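Local coordinates for inclusion membrane protein A (Chlamydia trachomatis, PDB 6E7E) that probably drives the homotypic fusion of chlamydial inclusions as a SNARE-like protein of the inclusion membrane, represented here by its soluble domain, at residues E79-L84 / S154-Q159; Q9-E14 / A91-S96. The protein carries 2 engineered substitutions. All coordinates share one frame; numbering follows the deposited sequence.

Contact 1. Residues E79-L84 / S154-Q159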
loop_
_atom_site.group_PDB
_atom_site.type_symbol
_atom_site.label_atom_id
_atom_site.label_comp_id
_atom_site.label_asym_id
_atom_site.label_seq_id
_atom_site.Cartn_x
_atom_site.Cartn_y
_atom_site.Cartn_z
ATOM N N GLU A 79 -8.749 7.882 -26.693
ATOM C CA GLU A 79 -9.162 6.462 -26.779
ATOM C C GLU A 79 -7.960 5.539 -26.518
ATOM O O GLU A 79 -8.072 4.506 -25.845
ATOM C CB GLU A 79 -9.804 6.234 -28.142
ATOM C CG GLU A 79 -10.657 5.001 -28.205
ATOM C CD GLU A 79 -11.679 4.901 -29.324
ATOM O OE1 GLU A 79 -11.981 5.925 -30.067
ATOM O OE2 GLU A 79 -12.186 3.774 -29.460
ATOM N N GLU A 80 -6.793 5.920 -26.998
ATOM C CA GLU A 80 -5.599 5.071 -26.811
ATOM C C GLU A 80 -5.221 4.989 -25.323
ATOM O O GLU A 80 -4.883 3.909 -24.825
ATOM C CB GLU A 80 -4.441 5.643 -27.612
ATOM C CG GLU A 80 -3.266 4.712 -27.630
ATOM C CD GLU A 80 -3.465 3.411 -28.391
ATOM O OE1 GLU A 80 -4.432 3.321 -29.190
ATOM O OE2 GLU A 80 -2.676 2.485 -28.154
ATOM N N MET A 81 -5.223 6.124 -24.655
ATOM C CA MET A 81 -4.909 6.136 -23.220
ATOM C C MET A 81 -5.912 5.264 -22.460
ATOM O O MET A 81 -5.519 4.582 -21.508
ATOM C CB MET A 81 -4.932 7.575 -22.715
ATOM C CG MET A 81 -4.534 7.697 -21.275
ATOM S SD MET A 81 -2.785 7.379 -20.926
ATOM C CE MET A 81 -2.097 8.950 -21.457
ATOM N N ARG A 82 -7.175 5.312 -22.848
ATOM C CA ARG A 82 -8.197 4.550 -22.110
ATOM C C ARG A 82 -8.023 3.039 -22.278
ATOM O O ARG A 82 -8.591 2.301 -21.459
ATOM C CB ARG A 82 -9.602 4.997 -22.511
ATOM C CG ARG A 82 -9.952 6.383 -21.984
ATOM C CD ARG A 82 -11.405 6.701 -22.133
ATOM N NE ARG A 82 -11.874 6.686 -23.498
ATOM C CZ ARG A 82 -11.881 7.735 -24.316
ATOM N NH1 ARG A 82 -11.441 8.921 -23.923
ATOM N NH2 ARG A 82 -12.422 7.603 -25.505
ATOM N N LYS A 83 -7.199 2.560 -23.201
ATOM C CA LYS A 83 -6.883 1.115 -23.226
ATOM C C LYS A 83 -6.186 0.684 -21.930
ATOM O O LYS A 83 -6.189 -0.500 -21.633
ATOM C CB LYS A 83 -6.059 0.768 -24.453
ATOM C CG LYS A 83 -6.797 1.036 -25.749
ATOM C CD LYS A 83 -6.013 0.692 -26.970
ATOM C CE LYS A 83 -6.723 1.123 -28.239
ATOM N NZ LYS A 83 -5.920 0.820 -29.447
ATOM N N LEU A 84 -5.554 1.602 -21.215
ATOM C CA LEU A 84 -4.852 1.247 -19.956
ATOM C C LEU A 84 -5.836 0.991 -18.820
ATOM O O LEU A 84 -5.396 0.489 -17.776
ATOM C CB LEU A 84 -3.840 2.326 -19.605
ATOM C CG LEU A 84 -2.702 2.450 -20.614
ATOM C CD1 LEU A 84 -1.758 3.570 -20.248
ATOM C CD2 LEU A 84 -1.909 1.157 -20.785
ATOM N N SER A 154 4.829 3.244 -16.072
ATOM C CA SER A 154 5.677 3.233 -17.276
ATOM C C SER A 154 4.803 3.441 -18.508
ATOM O O SER A 154 5.163 4.192 -19.444
ATOM C CB SER A 154 6.443 1.939 -17.404
ATOM O OG SER A 154 7.399 1.778 -16.353
ATOM N N GLN A 155 3.693 2.739 -18.576
ATOM C CA GLN A 155 2.798 2.795 -19.745
ATOM C C GLN A 155 2.172 4.182 -19.905
ATOM O O GLN A 155 2.079 4.706 -21.032
ATOM C CB GLN A 155 1.734 1.721 -19.628
ATOM C CG GLN A 155 2.285 0.317 -19.692
ATOM C CD GLN A 155 1.308 -0.704 -19.182
ATOM O OE1 GLN A 155 0.517 -0.434 -18.262
ATOM N NE2 GLN A 155 1.452 -1.917 -19.709
ATOM N N ILE A 156 1.664 4.723 -18.815
ATOM C CA ILE A 156 1.053 6.066 -18.854
ATOM C C ILE A 156 2.109 7.087 -19.253
ATOM O O ILE A 156 1.793 7.979 -20.049
ATOM C CB ILE A 156 0.444 6.426 -17.487
ATOM C CG1 ILE A 156 -0.701 5.492 -17.137
ATOM C CG2 ILE A 156 0.021 7.880 -17.460
ATOM C CD1 ILE A 156 -1.104 5.583 -15.712
ATOM N N ALA A 157 3.299 7.027 -18.659
ATOM C CA ALA A 157 4.317 8.053 -18.925
ATOM C C ALA A 157 4.621 8.050 -20.425
ATOM O O ALA A 157 4.745 9.122 -21.019
ATOM C CB ALA A 157 5.566 7.800 -18.122
ATOM N N LEU A 158 4.786 6.877 -21.017
ATOM C CA LEU A 158 5.141 6.799 -22.440
ATOM C C LEU A 158 3.990 7.357 -23.287
ATOM O O LEU A 158 4.235 8.131 -24.232
ATOM C CB LEU A 158 5.481 5.356 -22.814
ATOM C CG LEU A 158 5.942 5.193 -24.253
ATOM C CD1 LEU A 158 7.228 5.940 -24.494
ATOM C CD2 LEU A 158 6.104 3.718 -24.576
ATOM N N GLN A 159 2.758 6.957 -22.995
ATOM C CA GLN A 159 1.614 7.415 -23.786
ATOM C C GLN A 159 1.416 8.919 -23.639
ATOM O O GLN A 159 1.116 9.604 -24.623
ATOM C CB GLN A 159 0.371 6.624 -23.431
ATOM C CG GLN A 159 -0.849 6.980 -24.257
ATOM C CD GLN A 159 -0.700 6.681 -25.733
ATOM O OE1 GLN A 159 0.031 5.773 -26.148
ATOM N NE2 GLN A 159 -1.418 7.424 -26.564
HETATM O O HOH W 1 0.126 4.175 -28.402
#
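M81 and Q159 carry the middle of this contact, their side chains running past one another in opposite directions. M81 CE comes to 3.6 Å from Q159 CG, and SD lies farther off, against Q159 CG and CB. M81 has CG anti to the backbone N (chi1 -176°) and then bends at both chi2 and chi3, which folds the thioether end nearer the long helix than the start of the side chain would suggest. R160 and the C-terminal tag residue E163 of that helix, with E73 of helix 65-73, also touch it.

Q159 bends at chi2 (63°), so that its chain crosses that of E80 at about a right angle, the amide and carboxylate planes turned 45° apart. E80 CG is 3.5 Å from Q159 NE2, a packing contact of carbon on nitrogen; the amide NH2 is hydrogen-bonded to OE2 of E163. The polar link between the two is a water, which donates to Q159 OE1 at 2.8 Å and, over a longer 3.3 Å, to E80 OE2. The other E80 oxygen, OE1, takes K83 NZ at 2.9 Å on its syn side, so the carboxylate is held at both oxygens.

L84 divides its two methyls between neighbouring residues: CD1 lies 3.8 Å from I156 CG1, while CD2 rests on CB and the amide of Q155. L70 of helix 65-73 touches both L84 and I156. With 306 Å² buried and no direct hydrogen bond between the segments, this is side-chain packing of segment 79-84, of which about 79-82 is helical, on the long C-terminal helix of an all-helical bundle.

Contact 2. Residues Q9-E14 / A91-S96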
loop_
_atom_site.group_PDB
_atom_site.type_symbol
_atom_site.label_atom_id
_atom_site.label_comp_id
_atom_site.label_asym_id
_atom_site.label_seq_id
_atom_site.Cartn_x
_atom_site.Cartn_y
_atom_site.Cartn_z
ATOM N N GLN A 9 -14.949 4.484 -12.541
ATOM C CA GLN A 9 -15.620 4.563 -11.222
ATOM C C GLN A 9 -15.057 3.495 -10.281
ATOM O O GLN A 9 -14.880 3.782 -9.074
ATOM C CB GLN A 9 -17.116 4.437 -11.399
ATOM C CG GLN A 9 -17.704 5.655 -12.062
ATOM C CD GLN A 9 -19.098 5.467 -12.594
ATOM O OE1 GLN A 9 -19.691 4.375 -12.641
ATOM N NE2 GLN A 9 -19.638 6.589 -12.988
ATOM N N ASP A 10 -14.762 2.301 -10.773
ATOM C CA ASP A 10 -14.137 1.249 -9.925
ATOM C C ASP A 10 -12.771 1.715 -9.453
ATOM O O ASP A 10 -12.431 1.557 -8.292
ATOM C CB ASP A 10 -13.967 -0.042 -10.723
ATOM C CG ASP A 10 -15.222 -0.807 -11.019
ATOM O OD1 ASP A 10 -16.207 -0.563 -10.335
ATOM O OD2 ASP A 10 -15.175 -1.622 -11.972
ATOM N N LEU A 11 -12.002 2.273 -10.369
ATOM C CA LEU A 11 -10.662 2.740 -9.999
ATOM C C LEU A 11 -10.760 3.902 -9.017
ATOM O O LEU A 11 -9.931 3.992 -8.109
ATOM C CB LEU A 11 -9.885 3.112 -11.246
ATOM C CG LEU A 11 -8.432 3.471 -11.000
ATOM C CD1 LEU A 11 -7.641 2.318 -10.367
ATOM C CD2 LEU A 11 -7.788 3.912 -12.287
ATOM N N GLN A 12 -11.710 4.796 -9.200
ATOM C CA GLN A 12 -11.888 5.924 -8.274
ATOM C C GLN A 12 -12.074 5.391 -6.853
ATOM O O GLN A 12 -11.461 5.887 -5.902
ATOM C CB GLN A 12 -13.074 6.731 -8.718
ATOM C CG GLN A 12 -13.431 7.905 -7.843
ATOM C CD GLN A 12 -14.714 8.545 -8.318
ATOM O OE1 GLN A 12 -15.683 7.889 -8.702
ATOM N NE2 GLN A 12 -14.716 9.861 -8.318
ATOM N N ARG A 13 -12.916 4.379 -6.727
ATOM C CA ARG A 13 -13.179 3.772 -5.407
ATOM C C ARG A 13 -11.905 3.147 -4.850
ATOM O O ARG A 13 -11.576 3.344 -3.669
ATOM C CB ARG A 13 -14.268 2.714 -5.585
ATOM C CG ARG A 13 -14.638 1.883 -4.367
ATOM C CD ARG A 13 -15.526 0.677 -4.764
ATOM N NE ARG A 13 -16.682 1.092 -5.563
ATOM C CZ ARG A 13 -16.981 0.758 -6.827
ATOM N NH1 ARG A 13 -16.272 -0.131 -7.505
ATOM N NH2 ARG A 13 -18.036 1.318 -7.409
ATOM N N GLU A 14 -11.191 2.375 -5.654
ATOM C CA GLU A 14 -9.998 1.695 -5.126
ATOM C C GLU A 14 -8.887 2.692 -4.820
ATOM O O GLU A 14 -8.181 2.483 -3.838
ATOM C CB GLU A 14 -9.538 0.626 -6.105
ATOM C CG GLU A 14 -10.552 -0.480 -6.338
ATOM C CD GLU A 14 -11.163 -1.070 -5.075
ATOM O OE1 GLU A 14 -10.406 -1.474 -4.201
ATOM O OE2 GLU A 14 -12.400 -1.114 -4.960
ATOM N N ALA A 91 -9.729 -5.371 -11.359
ATOM C CA ALA A 91 -10.300 -6.422 -10.486
ATOM C C ALA A 91 -9.200 -6.961 -9.552
ATOM O O ALA A 91 -9.465 -7.195 -8.365
ATOM C CB ALA A 91 -10.925 -7.506 -11.320
ATOM N N ASP A 92 -7.992 -7.147 -10.068
ATOM C CA ASP A 92 -6.842 -7.615 -9.254
ATOM C C ASP A 92 -6.560 -6.592 -8.139
ATOM O O ASP A 92 -6.345 -6.970 -6.973
ATOM C CB ASP A 92 -5.615 -7.808 -10.138
ATOM C CG ASP A 92 -4.497 -8.639 -9.550
ATOM O OD1 ASP A 92 -4.688 -9.202 -8.449
ATOM O OD2 ASP A 92 -3.442 -8.736 -10.239
ATOM N N LEU A 93 -6.580 -5.310 -8.469
ATOM C CA LEU A 93 -6.351 -4.239 -7.484
ATOM C C LEU A 93 -7.363 -4.350 -6.356
ATOM O O LEU A 93 -7.005 -4.133 -5.189
ATOM C CB LEU A 93 -6.453 -2.885 -8.177
ATOM C CG LEU A 93 -6.324 -1.688 -7.250
ATOM C CD1 LEU A 93 -4.962 -1.648 -6.575
ATOM C CD2 LEU A 93 -6.578 -0.419 -8.017
ATOM N N LYS A 94 -8.596 -4.661 -6.674
ATOM C CA LYS A 94 -9.645 -4.743 -5.637
ATOM C C LYS A 94 -9.226 -5.764 -4.570
ATOM O O LYS A 94 -9.493 -5.564 -3.375
ATOM C CB LYS A 94 -10.949 -5.178 -6.281
ATOM C CG LYS A 94 -11.651 -4.121 -7.090
ATOM C CD LYS A 94 -13.001 -4.579 -7.558
ATOM C CE LYS A 94 -13.649 -3.608 -8.509
ATOM N NZ LYS A 94 -14.476 -4.351 -9.479
ATOM N N GLY A 95 -8.634 -6.875 -4.972
ATOM C CA GLY A 95 -8.133 -7.924 -4.045
ATOM C C GLY A 95 -6.995 -7.382 -3.176
ATOM O O GLY A 95 -6.937 -7.645 -1.968
ATOM N N SER A 96 -6.057 -6.661 -3.779
ATOM C CA SER A 96 -4.934 -6.060 -3.034
ATOM C C SER A 96 -5.462 -5.103 -1.975
ATOM O O SER A 96 -4.976 -5.127 -0.838
ATOM C CB SER A 96 -4.012 -5.336 -3.964
ATOM O OG SER A 96 -3.202 -6.195 -4.734
HETATM O O HOH W 2 -16.718 -3.132 -9.258
HETATM O O HOH W 3 -11.264 -3.571 -2.660
#
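D10 OD1 is gripped twice, and one of the two grips leads across to K94. R13 NH1, one turn on in the same helix, donates to D10 OD1 over 2.9 Å with an N-H...O angle of 155°; it reaches the anti side of the carboxylate, while the oxygen lies close to the guanidinium plane. A water donates to D10 OD1 at 2.8 Å and accepts from K94 NZ at 2.6 Å. The direct charge pair is looser: K94 NZ stands 3.8 Å from D10 OD2, a long salt bridge. D10, R13 and K94 thus form one network, in which the carboxylate faces both cations and may temper their mutual repulsion.

E14 crosses the K94 chain at about a right angle. Its CG stands beside the backbone N (chi1 -62°) and the chain bends at chi2, which brings the carboxylate over the aliphatic part of K94, with E14 CD 3.7 Å from K94 CG. E14 OE1 accepts from a second water at 2.7 Å, and this water also donates to K94 O, tying the buried acid to the backbone of the facing helix.

The axes of the two short segments run nearly parallel, 19° apart, and come within 10.2 Å, the side-by-side packing of neighbouring helices in a bundle, here helices 4-38 and 87-107. Apolar contacts lie on the side toward helices 65-73 and 125-165. L93 CD2 lies 3.7 Å from E14 CB and also meets L11 CD1, the two leucines crossing at roughly a right angle. F67 of helix 65-73 touches both leucines, and L145 of helix 125-165 packs on L93.

How the contacts relate
From the N terminus the segments come in the order 9-14, 79-84, 91-96 and 154-159, so the two contacts alternate along the chain and their loops cross. Contact 2 closes first, when helix 87-107 returns to helix 4-38 after 76 intervening residues; contact 1 opens at 79-84, before that closure, and closes on helix 125-165 after 69 intervening residues. The crossing is tight in sequence, because helices 79-82 and 87-107 follow one another. In space the centres lie 18 Å apart, with nearest atoms about 7 Å apart and no touch. Helix 65-73 lies against both, with L70 reaching residues of each, thereby joining the N-terminal and C-terminal helices.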